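Nigritoxine (Vibrio nigripulchritudo, PDB 5M41) is a bacterial toxin active against crustaceans and insects, built on a new fold. Local coordinates at residues L607-G612 / M626-R631. Residues are numbered along the deposited sequence; the frame is centred on the assembly and turned at random.
Sequences LTYIEG and MEWLVR
Where Thr608 and Tyr609 meet Trp628 and Leu629, segments 607-612 and 626-631, on helices 603-614 and 625-632, run almost antiparallel, their axes at 168° and 11.9 Å apart at closest approach. So wide a spacing suits a large side chain, and Trp628 spans it: its first side-chain bond points toward segment 607-612, and with CG anti to the backbone N (chi1 -170°) the indole extends across, its six-membered ring reaching two neighbouring residues. The methyl CG2 of Thr608 packs 3.6 Å from CZ2 of Trp628, while CB of Tyr609 lies 3.6 Å from CH2 of Trp628. The Tyr609 ring meets the indole obliquely, planes at 41°. Leu629 packs beside both aromatics; its CD2 sits at the indole edge, in plane, and 3.8 Å from CE1 of Tyr609. Phe618, from the short helix between the two, adds its ring to those of Trp628 and Tyr609.

The hydroxyls of Thr608 and Tyr609 bond outside the two segments. Threonine suits its place because its methyl touches the indole at CZ2 while OG1 bonds to Asn604 O and Leu642 N; tyrosine offers a ring to the core and bonds through its OH to Glu625, just before segment 626-631. With no hydrogen bond between the segments, this buried contact between two antiparallel helices is held by van der Waals and hydrophobic packing, so its fit probably depends on complementary shape.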
ATOM      1  N   LEU A 607      12.932 -26.907 -10.153  1.00 42.33           N
ATOM      2  CA  LEU A 607      11.781 -27.162 -11.034  1.00 44.69           C
ATOM      3  C   LEU A 607      10.459 -26.930 -10.294  1.00 45.59           C
ATOM      4  O   LEU A 607       9.577 -26.218 -10.799  1.00 47.09           O
ATOM      5  CB  LEU A 607      11.817 -28.586 -11.646  1.00 43.52           C
ATOM      6  CG  LEU A 607      10.611 -29.032 -12.490  1.00 46.12           C
ATOM      7  CD1 LEU A 607      10.354 -28.071 -13.659  1.00 44.89           C
ATOM      8  CD2 LEU A 607      10.738 -30.481 -12.976  1.00 44.47           C
ATOM      9  N   THR A 608      10.338 -27.517  -9.106  1.00 45.54           N
ATOM     10  CA  THR A 608       9.103 -27.442  -8.328  1.00 46.64           C
ATOM     11  C   THR A 608       8.842 -26.006  -7.940  1.00 45.50           C
ATOM     12  O   THR A 608       7.727 -25.502  -8.122  1.00 45.09           O
ATOM     13  CB  THR A 608       9.136 -28.339  -7.070  1.00 46.69           C
ATOM     14  OG1 THR A 608       9.251 -29.708  -7.480  1.00 48.21           O
ATOM     15  CG2 THR A 608       7.840 -28.193  -6.264  1.00 47.05           C
ATOM     16  N   TYR A 609       9.867 -25.340  -7.422  1.00 43.12           N
ATOM     17  CA  TYR A 609       9.663 -23.958  -6.987  1.00 42.71           C
ATOM     18  C   TYR A 609       9.217 -23.074  -8.151  1.00 42.55           C
ATOM     19  O   TYR A 609       8.238 -22.349  -8.027  1.00 43.93           O
ATOM     20  CB  TYR A 609      10.878 -23.382  -6.248  1.00 41.07           C
ATOM     21  CG  TYR A 609      10.690 -21.928  -5.865  1.00 41.10           C
ATOM     22  CD1 TYR A 609       9.949 -21.569  -4.733  1.00 40.92           C
ATOM     23  CD2 TYR A 609      11.224 -20.909  -6.654  1.00 40.99           C
ATOM     24  CE1 TYR A 609       9.759 -20.237  -4.392  1.00 41.65           C
ATOM     25  CE2 TYR A 609      11.043 -19.570  -6.324  1.00 41.81           C
ATOM     26  CZ  TYR A 609      10.314 -19.240  -5.188  1.00 41.83           C
ATOM     27  OH  TYR A 609      10.133 -17.905  -4.854  1.00 44.57           O
ATOM     28  N   ILE A 610       9.907 -23.164  -9.279  1.00 42.02           N
ATOM     29  CA  ILE A 610       9.618 -22.305 -10.415  1.00 41.71           C
ATOM     30  C   ILE A 610       8.221 -22.589 -11.001  1.00 44.12           C
ATOM     31  O   ILE A 610       7.463 -21.641 -11.283  1.00 44.93           O
ATOM     32  CB  ILE A 610      10.744 -22.376 -11.475  1.00 41.92           C
ATOM     33  CG1 ILE A 610      12.030 -21.755 -10.909  1.00 41.28           C
ATOM     34  CG2 ILE A 610      10.349 -21.667 -12.782  1.00 43.10           C
ATOM     35  CD1 ILE A 610      11.950 -20.265 -10.582  1.00 39.92           C
ATOM     36  N   GLU A 611       7.863 -23.866 -11.147  1.00 42.08           N
ATOM     37  CA  GLU A 611       6.517 -24.233 -11.599  1.00 45.30           C
ATOM     38  C   GLU A 611       5.455 -23.670 -10.655  1.00 46.47           C
ATOM     39  O   GLU A 611       4.417 -23.205 -11.099  1.00 47.85           O
ATOM     40  CB  GLU A 611       6.373 -25.747 -11.767  1.00 46.62           C
ATOM     41  CG  GLU A 611       7.246 -26.306 -12.887  1.00 47.10           C
ATOM     42  CD  GLU A 611       6.824 -25.801 -14.260  1.00 49.74           C
ATOM     43  OE1 GLU A 611       5.639 -25.933 -14.586  1.00 51.70           O
ATOM     44  OE2 GLU A 611       7.666 -25.278 -15.017  1.00 49.75           O
ATOM     45  N   GLY A 612       5.742 -23.664  -9.358  1.00 45.00           N
ATOM     46  CA  GLY A 612       4.848 -23.058  -8.388  1.00 46.80           C
ATOM     47  C   GLY A 612       4.729 -21.559  -8.595  1.00 46.88           C
ATOM     48  O   GLY A 612       3.616 -21.021  -8.684  1.00 47.90           O
ATOM     49  N   MET A 626       6.963 -19.426   2.414  1.00 48.20           N
ATOM     50  CA  MET A 626       7.988 -19.373   3.442  1.00 51.30           C
ATOM     51  C   MET A 626       8.272 -20.769   4.027  1.00 51.18           C
ATOM     52  O   MET A 626       9.436 -21.186   4.167  1.00 48.80           O
ATOM     53  CB  MET A 626       7.513 -18.411   4.531  1.00 53.58           C
ATOM     54  CG  MET A 626       8.561 -17.996   5.531  1.00 56.80           C
ATOM     55  SD  MET A 626       8.006 -16.567   6.491  1.00 61.66           S
ATOM     56  CE  MET A 626       7.908 -15.350   5.220  1.00 61.48           C
ATOM     57  N   GLU A 627       7.200 -21.484   4.367  1.00 50.45           N
ATOM     58  CA  GLU A 627       7.318 -22.840   4.880  1.00 50.84           C
ATOM     59  C   GLU A 627       7.945 -23.716   3.787  1.00 49.45           C
ATOM     60  O   GLU A 627       8.826 -24.541   4.074  1.00 47.80           O
ATOM     61  CB  GLU A 627       5.944 -23.378   5.318  1.00 53.63           C
ATOM     62  CG  GLU A 627       5.404 -22.722   6.589  1.00 56.63           C
ATOM     63  CD  GLU A 627       4.050 -23.255   7.047  1.00 58.60           C
ATOM     64  OE1 GLU A 627       3.337 -23.915   6.282  1.00 61.77           O
ATOM     65  OE2 GLU A 627       3.672 -22.998   8.197  1.00 66.43           O
ATOM     66  N   TRP A 628       7.523 -23.512   2.533  1.00 46.02           N
ATOM     67  CA  TRP A 628       8.032 -24.338   1.446  1.00 45.56           C
ATOM     68  C   TRP A 628       9.530 -24.212   1.310  1.00 44.29           C
ATOM     69  O   TRP A 628      10.228 -25.217   1.131  1.00 45.98           O
ATOM     70  CB  TRP A 628       7.298 -24.065   0.124  1.00 44.30           C
ATOM     71  CG  TRP A 628       7.634 -25.065  -0.964  1.00 44.60           C
ATOM     72  CD1 TRP A 628       6.872 -26.152  -1.392  1.00 45.51           C
ATOM     73  CD2 TRP A 628       8.851 -25.111  -1.786  1.00 41.42           C
ATOM     74  NE1 TRP A 628       7.517 -26.832  -2.402  1.00 45.23           N
ATOM     75  CE2 TRP A 628       8.710 -26.270  -2.669  1.00 43.23           C
ATOM     76  CE3 TRP A 628      10.008 -24.336  -1.865  1.00 41.33           C
ATOM     77  CZ2 TRP A 628       9.687 -26.612  -3.599  1.00 42.15           C
ATOM     78  CZ3 TRP A 628      10.988 -24.692  -2.802  1.00 39.24           C
ATOM     79  CH2 TRP A 628      10.829 -25.801  -3.640  1.00 42.19           C
ATOM     80  N   LEU A 629      10.041 -22.984   1.401  1.00 44.20           N
ATOM     81  CA  LEU A 629      11.472 -22.710   1.193  1.00 43.21           C
ATOM     82  C   LEU A 629      12.362 -23.206   2.340  1.00 44.26           C
ATOM     83  O   LEU A 629      13.460 -23.725   2.109  1.00 44.87           O
ATOM     84  CB  LEU A 629      11.703 -21.208   0.953  1.00 43.42           C
ATOM     85  CG  LEU A 629      11.176 -20.705  -0.403  1.00 44.22           C
ATOM     86  CD1 LEU A 629      11.051 -19.179  -0.445  1.00 43.09           C
ATOM     87  CD2 LEU A 629      12.051 -21.235  -1.539  1.00 42.13           C
ATOM     88  N   VAL A 630      11.888 -23.037   3.567  1.00 43.13           N
ATOM     89  CA  VAL A 630      12.582 -23.557   4.726  1.00 43.13           C
ATOM     90  C   VAL A 630      12.618 -25.080   4.604  1.00 44.88           C
ATOM     91  O   VAL A 630      13.663 -25.681   4.799  1.00 43.87           O
ATOM     92  CB  VAL A 630      11.908 -23.097   6.048  1.00 43.09           C
ATOM     93  CG1 VAL A 630      12.431 -23.892   7.246  1.00 44.36           C
ATOM     94  CG2 VAL A 630      12.147 -21.602   6.261  1.00 42.52           C
ATOM     95  N   ARG A 631      11.489 -25.693   4.242  1.00 45.20           N
ATOM     96  CA  ARG A 631      11.410 -27.155   4.152  1.00 47.67           C
ATOM     97  C   ARG A 631      12.280 -27.725   3.025  1.00 48.50           C
ATOM     98  O   ARG A 631      12.717 -28.872   3.096  1.00 49.19           O
ATOM     99  CB  ARG A 631       9.955 -27.598   4.019  1.00 51.93           C
ATOM    100  CG  ARG A 631       9.728 -29.102   3.995  1.00 54.81           C
ATOM    101  CD  ARG A 631       8.243 -29.438   3.982  1.00 59.27           C
ATOM    102  NE  ARG A 631       7.532 -28.746   2.906  1.00 62.21           N
ATOM    103  CZ  ARG A 631       6.539 -27.877   3.098  1.00 64.29           C
ATOM    104  NH1 ARG A 631       6.117 -27.602   4.323  1.00 64.34           N
ATOM    105  NH2 ARG A 631       5.955 -27.292   2.065  1.00 61.49           N
TER